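Local structure of 3-oxoacyl-(acyl-carrier protein) synthase II (Thermus thermophilus, 1J3N) at residues 44-49 against 199-204; 34-39 against 195-200; 20-25 against 334-339. The protein catalyses the condensation of an acyl chain with malonyl-acyl-carrier protein, probably lengthening fatty acids by two carbons per cycle. One frame throughout, in Å; residues are numbered along the deposited sequence.

Interaction 1: residues 44-49 against 199-204; sequences LPVRIA and AFAVMR
Pro45 and Val46 converge on the methyl of Ala201 in a small, wholly apolar contact, where the loop leading into strand 48-50 meets the C-terminal part of helix 194-202 near the dimer interface. The outer ring carbon Pro45 CG lies 3.6 Å from Ala201 CB, and Val46 CG2 stands 4.0 Å from the same Ala201 CB, so one methyl is shared by two neighbouring side chains. More than half of the 98 Å² buried here belongs to Ala201. Because its side chain is a single carbon, the backbones come close, with Val46 CA 6.5 Å from Ala201 CA. In Val46, CG1 is anti to the backbone N (chi1 177°), which places CG2 beside that N and facing the helix. Leu206 and Ile197 also touch the valine.

The loop is shaped by polar bonds set apart from the apolar patch. Arg47 curls back to donate from NH1 to Leu44 O at 2.9 Å; the carbonyl lies at the guanidinium edge and in its plane, the donor lies in the carbonyl plane, and the N-H...O angle is 158°. Asn210 brackets Val46, with OD1 taking the Arg47 N-H and ND2 giving to Pro45 O. Across the contact, Arg204 turns to positive phi in a Schellman motif, its N bonded to Ala201 O at 2.8 Å. Pro124 and Asn125 of the second subunit pack on Leu44 and Pro45, while Ile132 of that subunit packs on Phe200.

With no hydrogen bond between the two segments, the fit depends on shape and burial of carbon, and direction comes from the bonds that set the loop and the helix end separately.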
ATOM      1  N   LEU A  44       7.671 -29.808   6.921  1.00 29.90           N
ATOM      2  CA  LEU A  44       6.982 -29.250   5.752  1.00 28.88           C
ATOM      3  C   LEU A  44       7.211 -30.002   4.438  1.00 27.31           C
ATOM      4  O   LEU A  44       8.188 -30.732   4.293  1.00 26.15           O
ATOM      5  CB  LEU A  44       7.391 -27.788   5.548  1.00 29.01           C
ATOM      6  CG  LEU A  44       7.090 -26.774   6.654  1.00 28.59           C
ATOM      7  CD1 LEU A  44       7.534 -25.388   6.198  1.00 29.51           C
ATOM      8  CD2 LEU A  44       5.611 -26.777   6.967  1.00 27.86           C
ATOM      9  N   PRO A  45       6.290 -29.835   3.466  1.00 27.26           N
ATOM     10  CA  PRO A  45       6.393 -30.489   2.153  1.00 27.00           C
ATOM     11  C   PRO A  45       7.367 -29.745   1.245  1.00 27.17           C
ATOM     12  O   PRO A  45       7.888 -30.307   0.276  1.00 26.76           O
ATOM     13  CB  PRO A  45       4.959 -30.438   1.627  1.00 28.49           C
ATOM     14  CG  PRO A  45       4.431 -29.174   2.216  1.00 27.79           C
ATOM     15  CD  PRO A  45       4.944 -29.258   3.648  1.00 27.82           C
ATOM     16  N   VAL A  46       7.587 -28.470   1.562  1.00 25.52           N
ATOM     17  CA  VAL A  46       8.507 -27.606   0.823  1.00 25.30           C
ATOM     18  C   VAL A  46       9.604 -27.280   1.820  1.00 25.02           C
ATOM     19  O   VAL A  46       9.346 -26.668   2.856  1.00 25.19           O
ATOM     20  CB  VAL A  46       7.819 -26.294   0.369  1.00 24.58           C
ATOM     21  CG1 VAL A  46       8.830 -25.384  -0.324  1.00 22.91           C
ATOM     22  CG2 VAL A  46       6.675 -26.612  -0.574  1.00 24.60           C
ATOM     23  N   ARG A  47      10.830 -27.677   1.511  1.00 25.47           N
ATOM     24  CA  ARG A  47      11.927 -27.458   2.443  1.00 25.72           C
ATOM     25  C   ARG A  47      13.127 -26.746   1.838  1.00 25.82           C
ATOM     26  O   ARG A  47      14.264 -26.928   2.297  1.00 25.46           O
ATOM     27  CB  ARG A  47      12.338 -28.815   3.030  1.00 26.12           C
ATOM     28  CG  ARG A  47      11.145 -29.588   3.596  1.00 26.27           C
ATOM     29  CD  ARG A  47      11.543 -30.929   4.199  1.00 31.77           C
ATOM     30  NE  ARG A  47      11.917 -31.924   3.192  1.00 31.70           N
ATOM     31  CZ  ARG A  47      11.055 -32.681   2.521  1.00 33.56           C
ATOM     32  NH1 ARG A  47       9.751 -32.567   2.742  1.00 32.27           N
ATOM     33  NH2 ARG A  47      11.501 -33.564   1.633  1.00 33.87           N
ATOM     34  N   ILE A  48      12.864 -25.933   0.818  1.00 24.18           N
ATOM     35  CA  ILE A  48      13.904 -25.179   0.119  1.00 23.96           C
ATOM     36  C   ILE A  48      13.452 -23.725  -0.059  1.00 23.93           C
ATOM     37  O   ILE A  48      12.256 -23.441  -0.105  1.00 23.89           O
ATOM     38  CB  ILE A  48      14.177 -25.754  -1.292  1.00 22.98           C
ATOM     39  CG1 ILE A  48      12.895 -25.697  -2.132  1.00 21.23           C
ATOM     40  CG2 ILE A  48      14.718 -27.172  -1.179  1.00 25.64           C
ATOM     41  CD1 ILE A  48      13.079 -26.089  -3.598  1.00 19.28           C
ATOM     42  N   ALA A  49      14.415 -22.816  -0.163  1.00 22.98           N
ATOM     43  CA  ALA A  49      14.107 -21.398  -0.338  1.00 23.71           C
ATOM     44  C   ALA A  49      15.367 -20.649  -0.751  1.00 23.80           C
ATOM     45  O   ALA A  49      16.482 -21.187  -0.663  1.00 22.11           O
ATOM     46  CB  ALA A  49      13.551 -20.810   0.968  1.00 20.16           C
ATOM     47  N   ALA A 199       1.668 -22.003   4.535  1.00 27.08           N
ATOM     48  CA  ALA A 199       0.474 -21.478   3.876  1.00 25.70           C
ATOM     49  C   ALA A 199       0.533 -21.605   2.351  1.00 24.85           C
ATOM     50  O   ALA A 199      -0.440 -22.018   1.717  1.00 23.49           O
ATOM     51  CB  ALA A 199       0.273 -20.026   4.273  1.00 25.89           C
ATOM     52  N   PHE A 200       1.669 -21.236   1.764  1.00 24.61           N
ATOM     53  CA  PHE A 200       1.836 -21.324   0.316  1.00 25.09           C
ATOM     54  C   PHE A 200       1.940 -22.786  -0.117  1.00 25.82           C
ATOM     55  O   PHE A 200       1.628 -23.125  -1.258  1.00 25.33           O
ATOM     56  CB  PHE A 200       3.086 -20.555  -0.129  1.00 24.13           C
ATOM     57  CG  PHE A 200       2.877 -19.072  -0.251  1.00 25.83           C
ATOM     58  CD1 PHE A 200       2.151 -18.544  -1.318  1.00 25.13           C
ATOM     59  CD2 PHE A 200       3.405 -18.200   0.695  1.00 25.16           C
ATOM     60  CE1 PHE A 200       1.956 -17.167  -1.443  1.00 26.47           C
ATOM     61  CE2 PHE A 200       3.214 -16.819   0.582  1.00 26.91           C
ATOM     62  CZ  PHE A 200       2.490 -16.304  -0.490  1.00 27.58           C
ATOM     63  N   ALA A 201       2.378 -23.647   0.799  1.00 26.46           N
ATOM     64  CA  ALA A 201       2.499 -25.071   0.514  1.00 26.96           C
ATOM     65  C   ALA A 201       1.121 -25.724   0.493  1.00 28.20           C
ATOM     66  O   ALA A 201       0.815 -26.511  -0.406  1.00 29.12           O
ATOM     67  CB  ALA A 201       3.380 -25.745   1.557  1.00 28.74           C
ATOM     68  N   VAL A 202       0.287 -25.417   1.483  1.00 27.76           N
ATOM     69  CA  VAL A 202      -1.054 -25.995   1.506  1.00 30.70           C
ATOM     70  C   VAL A 202      -1.860 -25.494   0.303  1.00 30.68           C
ATOM     71  O   VAL A 202      -2.834 -26.124  -0.101  1.00 32.17           O
ATOM     72  CB  VAL A 202      -1.816 -25.650   2.804  1.00 28.92           C
ATOM     73  CG1 VAL A 202      -1.093 -26.249   3.998  1.00 30.33           C
ATOM     74  CG2 VAL A 202      -1.944 -24.137   2.955  1.00 32.31           C
ATOM     75  N   MET A 203      -1.445 -24.358  -0.256  1.00 31.35           N
ATOM     76  CA  MET A 203      -2.095 -23.774  -1.431  1.00 30.71           C
ATOM     77  C   MET A 203      -1.579 -24.433  -2.707  1.00 30.67           C
ATOM     78  O   MET A 203      -2.080 -24.163  -3.797  1.00 28.50           O
ATOM     79  CB  MET A 203      -1.795 -22.285  -1.532  1.00 32.05           C
ATOM     80  CG  MET A 203      -2.565 -21.388  -0.601  1.00 34.98           C
ATOM     81  SD  MET A 203      -2.154 -19.676  -1.003  1.00 39.55           S
ATOM     82  CE  MET A 203      -3.277 -19.368  -2.322  1.00 36.64           C
ATOM     83  N   ARG A 204      -0.553 -25.268  -2.565  1.00 31.50           N
ATOM     84  CA  ARG A 204       0.050 -25.969  -3.698  1.00 33.35           C
ATOM     85  C   ARG A 204       0.671 -25.012  -4.714  1.00 31.85           C
ATOM     86  O   ARG A 204       0.741 -25.316  -5.901  1.00 29.20           O
ATOM     87  CB  ARG A 204      -0.994 -26.853  -4.392  1.00 36.91           C
ATOM     88  CG  ARG A 204      -1.467 -28.046  -3.563  1.00 40.80           C
ATOM     89  CD  ARG A 204      -0.305 -28.968  -3.219  1.00 47.30           C
ATOM     90  NE  ARG A 204      -0.740 -30.249  -2.660  1.00 52.16           N
ATOM     91  CZ  ARG A 204      -1.363 -30.395  -1.494  1.00 54.13           C
ATOM     92  NH1 ARG A 204      -1.637 -29.335  -0.744  1.00 55.40           N
ATOM     93  NH2 ARG A 204      -1.707 -31.607  -1.073  1.00 55.57           N
TER

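Interaction 2: residues 34-39 against 195-200; sequences RPITRF and MAIGAF
Ile36 and Ile197 meet tip to tip, Ile36 CD1 lying 3.7 Å from Ile197 CD1, and this methyl pair is the tight part of the contact. Long side chains bridge a wide backbone gap, with 10.6 Å between Ile36 CA and Ile197 CA. Phe39 adds its ring: CZ is 4.0 Å from Ile197 CD1, which sits at the ring edge, near its plane. Ile36 CG2 covers one face of the same ring, 3.9 Å above the plane and offset toward the rim. With chi1 at 60°, Phe39 CG lies between its backbone N and carbonyl carbon, and the ring extends back toward the helix.

The looser side is polar, and its side chains make no contact with segment 195-200. Thr37 is exposed, its OG1 bonded to Glu51, which also forms a salt bridge with Arg34; the Arg38 guanidinium pairs with Glu231, while its backbone N also bonds to Glu51.

Ile197 is where the loop after strand 33-35 meets helix 194-202. That strand pairs antiparallel with strand 48-50, helix 109-122 packs against Met195 and Ala196, and the second subunit brings its Ile127 onto Met195.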
ATOM      1  N   ARG A  34      18.342 -23.140  -1.730  1.00 27.30           N
ATOM      2  CA  ARG A  34      19.039 -24.174  -0.974  1.00 28.29           C
ATOM      3  C   ARG A  34      18.144 -24.741   0.114  1.00 27.65           C
ATOM      4  O   ARG A  34      17.044 -24.243   0.337  1.00 27.35           O
ATOM      5  CB  ARG A  34      20.288 -23.566  -0.325  1.00 29.29           C
ATOM      6  CG  ARG A  34      19.971 -22.516   0.750  1.00 29.41           C
ATOM      7  CD  ARG A  34      21.220 -21.758   1.191  1.00 27.79           C
ATOM      8  NE  ARG A  34      20.954 -20.839   2.300  1.00 27.84           N
ATOM      9  CZ  ARG A  34      21.827 -19.941   2.753  1.00 27.28           C
ATOM     10  NH1 ARG A  34      23.027 -19.835   2.195  1.00 26.94           N
ATOM     11  NH2 ARG A  34      21.505 -19.147   3.768  1.00 25.44           N
ATOM     12  N   PRO A  35      18.595 -25.809   0.794  1.00 27.36           N
ATOM     13  CA  PRO A  35      17.766 -26.373   1.860  1.00 26.73           C
ATOM     14  C   PRO A  35      17.584 -25.253   2.895  1.00 25.43           C
ATOM     15  O   PRO A  35      18.517 -24.494   3.158  1.00 24.54           O
ATOM     16  CB  PRO A  35      18.623 -27.527   2.382  1.00 27.62           C
ATOM     17  CG  PRO A  35      19.365 -27.964   1.161  1.00 26.61           C
ATOM     18  CD  PRO A  35      19.784 -26.650   0.558  1.00 27.34           C
ATOM     19  N   ILE A  36      16.389 -25.140   3.465  1.00 24.53           N
ATOM     20  CA  ILE A  36      16.113 -24.082   4.431  1.00 24.32           C
ATOM     21  C   ILE A  36      16.948 -24.195   5.700  1.00 25.74           C
ATOM     22  O   ILE A  36      17.004 -25.245   6.331  1.00 24.93           O
ATOM     23  CB  ILE A  36      14.604 -24.058   4.797  1.00 24.27           C
ATOM     24  CG1 ILE A  36      13.779 -23.732   3.545  1.00 21.01           C
ATOM     25  CG2 ILE A  36      14.325 -23.014   5.882  1.00 21.85           C
ATOM     26  CD1 ILE A  36      12.284 -24.027   3.699  1.00 19.02           C
ATOM     27  N   THR A  37      17.600 -23.096   6.062  1.00 27.95           N
ATOM     28  CA  THR A  37      18.420 -23.056   7.265  1.00 30.00           C
ATOM     29  C   THR A  37      17.857 -22.051   8.268  1.00 28.46           C
ATOM     30  O   THR A  37      18.174 -22.118   9.453  1.00 27.57           O
ATOM     31  CB  THR A  37      19.869 -22.652   6.951  1.00 30.52           C
ATOM     32  OG1 THR A  37      19.891 -21.304   6.470  1.00 30.35           O
ATOM     33  CG2 THR A  37      20.471 -23.576   5.897  1.00 32.39           C
ATOM     34  N   ARG A  38      17.019 -21.130   7.791  1.00 28.37           N
ATOM     35  CA  ARG A  38      16.414 -20.106   8.651  1.00 28.36           C
ATOM     36  C   ARG A  38      15.686 -20.723   9.847  1.00 29.65           C
ATOM     37  O   ARG A  38      15.689 -20.166  10.947  1.00 29.42           O
ATOM     38  CB  ARG A  38      15.445 -19.241   7.839  1.00 29.63           C
ATOM     39  CG  ARG A  38      14.807 -18.092   8.618  1.00 25.33           C
ATOM     40  CD  ARG A  38      15.861 -17.152   9.193  1.00 25.20           C
ATOM     41  NE  ARG A  38      16.824 -16.714   8.182  1.00 23.74           N
ATOM     42  CZ  ARG A  38      16.507 -16.032   7.082  1.00 25.82           C
ATOM     43  NH1 ARG A  38      15.244 -15.690   6.836  1.00 24.51           N
ATOM     44  NH2 ARG A  38      17.453 -15.710   6.215  1.00 23.50           N
ATOM     45  N   PHE A  39      15.038 -21.861   9.617  1.00 29.89           N
ATOM     46  CA  PHE A  39      14.336 -22.590  10.671  1.00 28.88           C
ATOM     47  C   PHE A  39      14.266 -24.045  10.233  1.00 28.85           C
ATOM     48  O   PHE A  39      14.618 -24.368   9.100  1.00 27.48           O
ATOM     49  CB  PHE A  39      12.915 -22.047  10.904  1.00 28.33           C
ATOM     50  CG  PHE A  39      12.023 -22.121   9.695  1.00 28.88           C
ATOM     51  CD1 PHE A  39      12.058 -21.124   8.724  1.00 26.73           C
ATOM     52  CD2 PHE A  39      11.165 -23.204   9.514  1.00 28.35           C
ATOM     53  CE1 PHE A  39      11.257 -21.206   7.588  1.00 26.09           C
ATOM     54  CE2 PHE A  39      10.360 -23.295   8.379  1.00 28.58           C
ATOM     55  CZ  PHE A  39      10.409 -22.292   7.413  1.00 29.08           C
ATOM     56  N   MET A 195       5.006 -20.573   9.088  1.00 24.55           N
ATOM     57  CA  MET A 195       3.628 -20.264   8.725  1.00 26.61           C
ATOM     58  C   MET A 195       3.397 -19.792   7.298  1.00 24.84           C
ATOM     59  O   MET A 195       2.360 -20.088   6.717  1.00 25.68           O
ATOM     60  CB  MET A 195       3.050 -19.237   9.702  1.00 26.70           C
ATOM     61  CG  MET A 195       1.631 -18.796   9.375  1.00 27.50           C
ATOM     62  SD  MET A 195       0.903 -17.874  10.741  1.00 29.16           S
ATOM     63  CE  MET A 195      -0.815 -18.254  10.505  1.00 27.58           C
ATOM     64  N   ALA A 196       4.345 -19.053   6.737  1.00 27.04           N
ATOM     65  CA  ALA A 196       4.198 -18.545   5.372  1.00 26.35           C
ATOM     66  C   ALA A 196       4.482 -19.619   4.327  1.00 27.43           C
ATOM     67  O   ALA A 196       3.738 -19.765   3.360  1.00 29.15           O
ATOM     68  CB  ALA A 196       5.118 -17.361   5.156  1.00 26.83           C
ATOM     69  N   ILE A 197       5.568 -20.358   4.508  1.00 26.72           N
ATOM     70  CA  ILE A 197       5.889 -21.410   3.563  1.00 28.83           C
ATOM     71  C   ILE A 197       4.833 -22.496   3.717  1.00 28.00           C
ATOM     72  O   ILE A 197       4.458 -23.161   2.752  1.00 27.55           O
ATOM     73  CB  ILE A 197       7.303 -21.978   3.813  1.00 29.21           C
ATOM     74  CG1 ILE A 197       8.339 -20.885   3.518  1.00 30.89           C
ATOM     75  CG2 ILE A 197       7.545 -23.208   2.929  1.00 30.10           C
ATOM     76  CD1 ILE A 197       9.778 -21.335   3.565  1.00 31.89           C
ATOM     77  N   GLY A 198       4.342 -22.659   4.940  1.00 28.20           N
ATOM     78  CA  GLY A 198       3.310 -23.652   5.181  1.00 27.67           C
ATOM     79  C   GLY A 198       2.044 -23.273   4.432  1.00 27.35           C
ATOM     80  O   GLY A 198       1.425 -24.106   3.766  1.00 28.02           O
ATOM     81  N   ALA A 199       1.668 -22.003   4.535  1.00 27.08           N
ATOM     82  CA  ALA A 199       0.474 -21.478   3.876  1.00 25.70           C
ATOM     83  C   ALA A 199       0.533 -21.605   2.351  1.00 24.85           C
ATOM     84  O   ALA A 199      -0.440 -22.018   1.717  1.00 23.49           O
ATOM     85  CB  ALA A 199       0.273 -20.026   4.273  1.00 25.89           C
ATOM     86  N   PHE A 200       1.669 -21.236   1.764  1.00 24.61           N
ATOM     87  CA  PHE A 200       1.836 -21.324   0.316  1.00 25.09           C
ATOM     88  C   PHE A 200       1.940 -22.786  -0.117  1.00 25.82           C
ATOM     89  O   PHE A 200       1.628 -23.125  -1.258  1.00 25.33           O
ATOM     90  CB  PHE A 200       3.086 -20.555  -0.129  1.00 24.13           C
ATOM     91  CG  PHE A 200       2.877 -19.072  -0.251  1.00 25.83           C
ATOM     92  CD1 PHE A 200       2.151 -18.544  -1.318  1.00 25.13           C
ATOM     93  CD2 PHE A 200       3.405 -18.200   0.695  1.00 25.16           C
ATOM     94  CE1 PHE A 200       1.956 -17.167  -1.443  1.00 26.47           C
ATOM     95  CE2 PHE A 200       3.214 -16.819   0.582  1.00 26.91           C
ATOM     96  CZ  PHE A 200       2.490 -16.304  -0.490  1.00 27.58           C
TER

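Interaction 3: residues 20-25 against 334-339; sequences EAFHKA and SMIGHL
Phe22 and Ile336 cross at about a right angle where helix 19-28 faces the short helix 333-336, with Phe22 CE1 4.2 Å from Ile336 CG2. The methyl approaches the ring obliquely. Phe22 points neither at nor away from the partner at its base; with CG anti to the backbone N (chi1 177°), the ring covers part of the 9.9 Å between Phe22 CA and Ile336 CA, and the Ile336 side chain comes to meet it. Ile336 holds CG1 between its N and carbonyl carbon (chi1 64°), which leaves CG2 anti to the carbonyl carbon and directed at the ring.

Met335 makes the second, slighter touch. Its extended chain brings SD to 4.3 Å from Ala25 O, a loose approach rather than a close contact. Val346 of helix 343-357 touches both Phe22 and Ile336, and Ile15 reaches Ala25 and Ile336, so further apolar side chains pack round the contact.

After Ile336 the chain turns sharply at Gly337, whose positive phi and accompanying psi call for glycine, and continues into His338. There the imidazole meets the rings of His301 and Phe227 and touches Cys161, while ND1 bonds to Leu340 N. The contact joins the N-terminal and C-terminal family regions, and segment 334-339 runs from the apolar contact at Ile336 to His338 at a probable catalytic site: Cys161, His301 and His338 are consistent with the Cys-His-His active site of the beta-ketoacyl synthases of the thiolase fold.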
ATOM      1  N   GLU A  20      26.474  -4.708  -7.349  1.00 28.92           N
ATOM      2  CA  GLU A  20      27.506  -5.324  -8.182  1.00 30.15           C
ATOM      3  C   GLU A  20      27.569  -6.842  -7.993  1.00 27.74           C
ATOM      4  O   GLU A  20      27.635  -7.588  -8.972  1.00 28.13           O
ATOM      5  CB  GLU A  20      28.874  -4.690  -7.899  1.00 33.31           C
ATOM      6  CG  GLU A  20      30.010  -5.193  -8.799  1.00 39.66           C
ATOM      7  CD  GLU A  20      29.691  -5.103 -10.292  1.00 44.03           C
ATOM      8  OE1 GLU A  20      29.255  -4.027 -10.755  1.00 47.77           O
ATOM      9  OE2 GLU A  20      29.888  -6.108 -11.010  1.00 45.31           O
ATOM     10  N   ALA A  21      27.544  -7.303  -6.745  1.00 25.37           N
ATOM     11  CA  ALA A  21      27.583  -8.741  -6.474  1.00 24.71           C
ATOM     12  C   ALA A  21      26.405  -9.431  -7.160  1.00 23.91           C
ATOM     13  O   ALA A  21      26.542 -10.530  -7.703  1.00 25.77           O
ATOM     14  CB  ALA A  21      27.530  -9.005  -4.963  1.00 22.06           C
ATOM     15  N   PHE A  22      25.250  -8.778  -7.130  1.00 25.71           N
ATOM     16  CA  PHE A  22      24.037  -9.310  -7.743  1.00 25.01           C
ATOM     17  C   PHE A  22      24.228  -9.475  -9.247  1.00 24.17           C
ATOM     18  O   PHE A  22      23.871 -10.507  -9.812  1.00 24.15           O
ATOM     19  CB  PHE A  22      22.853  -8.369  -7.444  1.00 25.10           C
ATOM     20  CG  PHE A  22      21.546  -8.776  -8.097  1.00 22.52           C
ATOM     21  CD1 PHE A  22      21.134 -10.106  -8.118  1.00 24.14           C
ATOM     22  CD2 PHE A  22      20.714  -7.814  -8.650  1.00 22.53           C
ATOM     23  CE1 PHE A  22      19.904 -10.472  -8.684  1.00 20.65           C
ATOM     24  CE2 PHE A  22      19.489  -8.162  -9.214  1.00 23.35           C
ATOM     25  CZ  PHE A  22      19.084  -9.507  -9.230  1.00 22.85           C
ATOM     26  N   HIS A  23      24.810  -8.466  -9.885  1.00 25.49           N
ATOM     27  CA  HIS A  23      25.035  -8.498 -11.329  1.00 27.33           C
ATOM     28  C   HIS A  23      26.012  -9.595 -11.758  1.00 27.98           C
ATOM     29  O   HIS A  23      25.745 -10.345 -12.699  1.00 25.67           O
ATOM     30  CB  HIS A  23      25.529  -7.132 -11.823  1.00 28.80           C
ATOM     31  CG  HIS A  23      25.550  -7.013 -13.313  1.00 28.88           C
ATOM     32  ND1 HIS A  23      26.704  -7.147 -14.055  1.00 29.71           N
ATOM     33  CD2 HIS A  23      24.543  -6.864 -14.207  1.00 29.69           C
ATOM     34  CE1 HIS A  23      26.408  -7.089 -15.342  1.00 28.06           C
ATOM     35  NE2 HIS A  23      25.103  -6.918 -15.460  1.00 28.21           N
ATOM     36  N   LYS A  24      27.144  -9.687 -11.069  1.00 29.12           N
ATOM     37  CA  LYS A  24      28.125 -10.712 -11.381  1.00 30.78           C
ATOM     38  C   LYS A  24      27.514 -12.104 -11.216  1.00 29.56           C
ATOM     39  O   LYS A  24      27.725 -12.986 -12.046  1.00 31.27           O
ATOM     40  CB  LYS A  24      29.348 -10.578 -10.467  1.00 31.62           C
ATOM     41  CG  LYS A  24      30.306  -9.466 -10.855  1.00 35.86           C
ATOM     42  CD  LYS A  24      31.627  -9.603 -10.097  1.00 39.77           C
ATOM     43  CE  LYS A  24      32.665  -8.609 -10.592  1.00 41.29           C
ATOM     44  NZ  LYS A  24      33.997  -8.849  -9.964  1.00 45.35           N
ATOM     45  N   ALA A  25      26.754 -12.289 -10.139  1.00 30.02           N
ATOM     46  CA  ALA A  25      26.110 -13.569  -9.847  1.00 29.08           C
ATOM     47  C   ALA A  25      25.099 -13.974 -10.924  1.00 29.60           C
ATOM     48  O   ALA A  25      24.927 -15.166 -11.217  1.00 28.21           O
ATOM     49  CB  ALA A  25      25.428 -13.506  -8.481  1.00 29.46           C
ATOM     50  N   SER A 334      14.630 -17.524 -11.881  1.00 24.95           N
ATOM     51  CA  SER A 334      15.267 -18.812 -12.109  1.00 24.86           C
ATOM     52  C   SER A 334      16.447 -18.921 -11.146  1.00 23.87           C
ATOM     53  O   SER A 334      16.786 -20.014 -10.681  1.00 24.31           O
ATOM     54  CB  SER A 334      15.768 -18.905 -13.551  1.00 24.64           C
ATOM     55  OG  SER A 334      16.678 -17.861 -13.836  1.00 25.16           O
ATOM     56  N   MET A 335      17.054 -17.775 -10.836  1.00 21.00           N
ATOM     57  CA  MET A 335      18.209 -17.730  -9.944  1.00 19.97           C
ATOM     58  C   MET A 335      17.938 -17.387  -8.480  1.00 21.31           C
ATOM     59  O   MET A 335      18.499 -18.021  -7.580  1.00 23.96           O
ATOM     60  CB  MET A 335      19.243 -16.749 -10.489  1.00 19.08           C
ATOM     61  CG  MET A 335      19.888 -17.188 -11.791  1.00 19.54           C
ATOM     62  SD  MET A 335      20.918 -15.888 -12.496  1.00 25.55           S
ATOM     63  CE  MET A 335      19.703 -14.985 -13.432  1.00 20.02           C
ATOM     64  N   ILE A 336      17.102 -16.383  -8.231  1.00 21.57           N
ATOM     65  CA  ILE A 336      16.813 -15.969  -6.855  1.00 23.76           C
ATOM     66  C   ILE A 336      15.431 -16.350  -6.351  1.00 24.45           C
ATOM     67  O   ILE A 336      15.067 -16.036  -5.216  1.00 23.79           O
ATOM     68  CB  ILE A 336      16.952 -14.440  -6.687  1.00 23.07           C
ATOM     69  CG1 ILE A 336      15.909 -13.723  -7.558  1.00 22.43           C
ATOM     70  CG2 ILE A 336      18.363 -14.003  -7.051  1.00 23.99           C
ATOM     71  CD1 ILE A 336      15.826 -12.211  -7.303  1.00 22.13           C
ATOM     72  N   GLY A 337      14.651 -17.024  -7.186  1.00 26.14           N
ATOM     73  CA  GLY A 337      13.317 -17.397  -6.760  1.00 25.24           C
ATOM     74  C   GLY A 337      12.365 -16.212  -6.805  1.00 24.93           C
ATOM     75  O   GLY A 337      12.646 -15.210  -7.457  1.00 23.47           O
ATOM     76  N   HIS A 338      11.245 -16.326  -6.096  1.00 23.91           N
ATOM     77  CA  HIS A 338      10.226 -15.280  -6.072  1.00 24.81           C
ATOM     78  C   HIS A 338      10.301 -14.505  -4.760  1.00 25.13           C
ATOM     79  O   HIS A 338       9.991 -15.046  -3.690  1.00 24.50           O
ATOM     80  CB  HIS A 338       8.842 -15.915  -6.210  1.00 25.36           C
ATOM     81  CG  HIS A 338       7.748 -14.936  -6.501  1.00 25.32           C
ATOM     82  ND1 HIS A 338       7.803 -13.615  -6.111  1.00 25.79           N
ATOM     83  CD2 HIS A 338       6.557 -15.094  -7.128  1.00 27.36           C
ATOM     84  CE1 HIS A 338       6.694 -13.001  -6.484  1.00 25.57           C
ATOM     85  NE2 HIS A 338       5.921 -13.876  -7.102  1.00 26.53           N
ATOM     86  N   LEU A 339      10.694 -13.236  -4.845  1.00 23.93           N
ATOM     87  CA  LEU A 339      10.824 -12.413  -3.659  1.00 23.25           C
ATOM     88  C   LEU A 339       9.542 -11.707  -3.270  1.00 24.28           C
ATOM     89  O   LEU A 339       9.570 -10.735  -2.515  1.00 22.53           O
ATOM     90  CB  LEU A 339      11.963 -11.401  -3.834  1.00 23.61           C
ATOM     91  CG  LEU A 339      13.363 -11.926  -3.475  1.00 22.27           C
ATOM     92  CD1 LEU A 339      13.703 -13.159  -4.324  1.00 22.65           C
ATOM     93  CD2 LEU A 339      14.398 -10.832  -3.687  1.00 24.42           C
TER

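Interactions 1 and 2 are neighbours, their centres 7 Å apart; both set loops flanking the strand pair 33-35 and 48-50 against helix 194-202, and both adjoin the second subunit. A probable hydrogen bond runs from Arg34 N to Ala49 O at 2.9 Å. Interaction 1 is largely buried, with exposed Pro45 at its edge, and interaction 2 only partly. In interaction 3 all touching residues are buried; its centre lies about 11 Å from that of the chain, against 21 and 19 Å, away from the subunit interface. None has a hydrogen bond across it. The close backbones of 44-49 and 199-204 meet on a short methyl, whereas the others need longer side chains or rings.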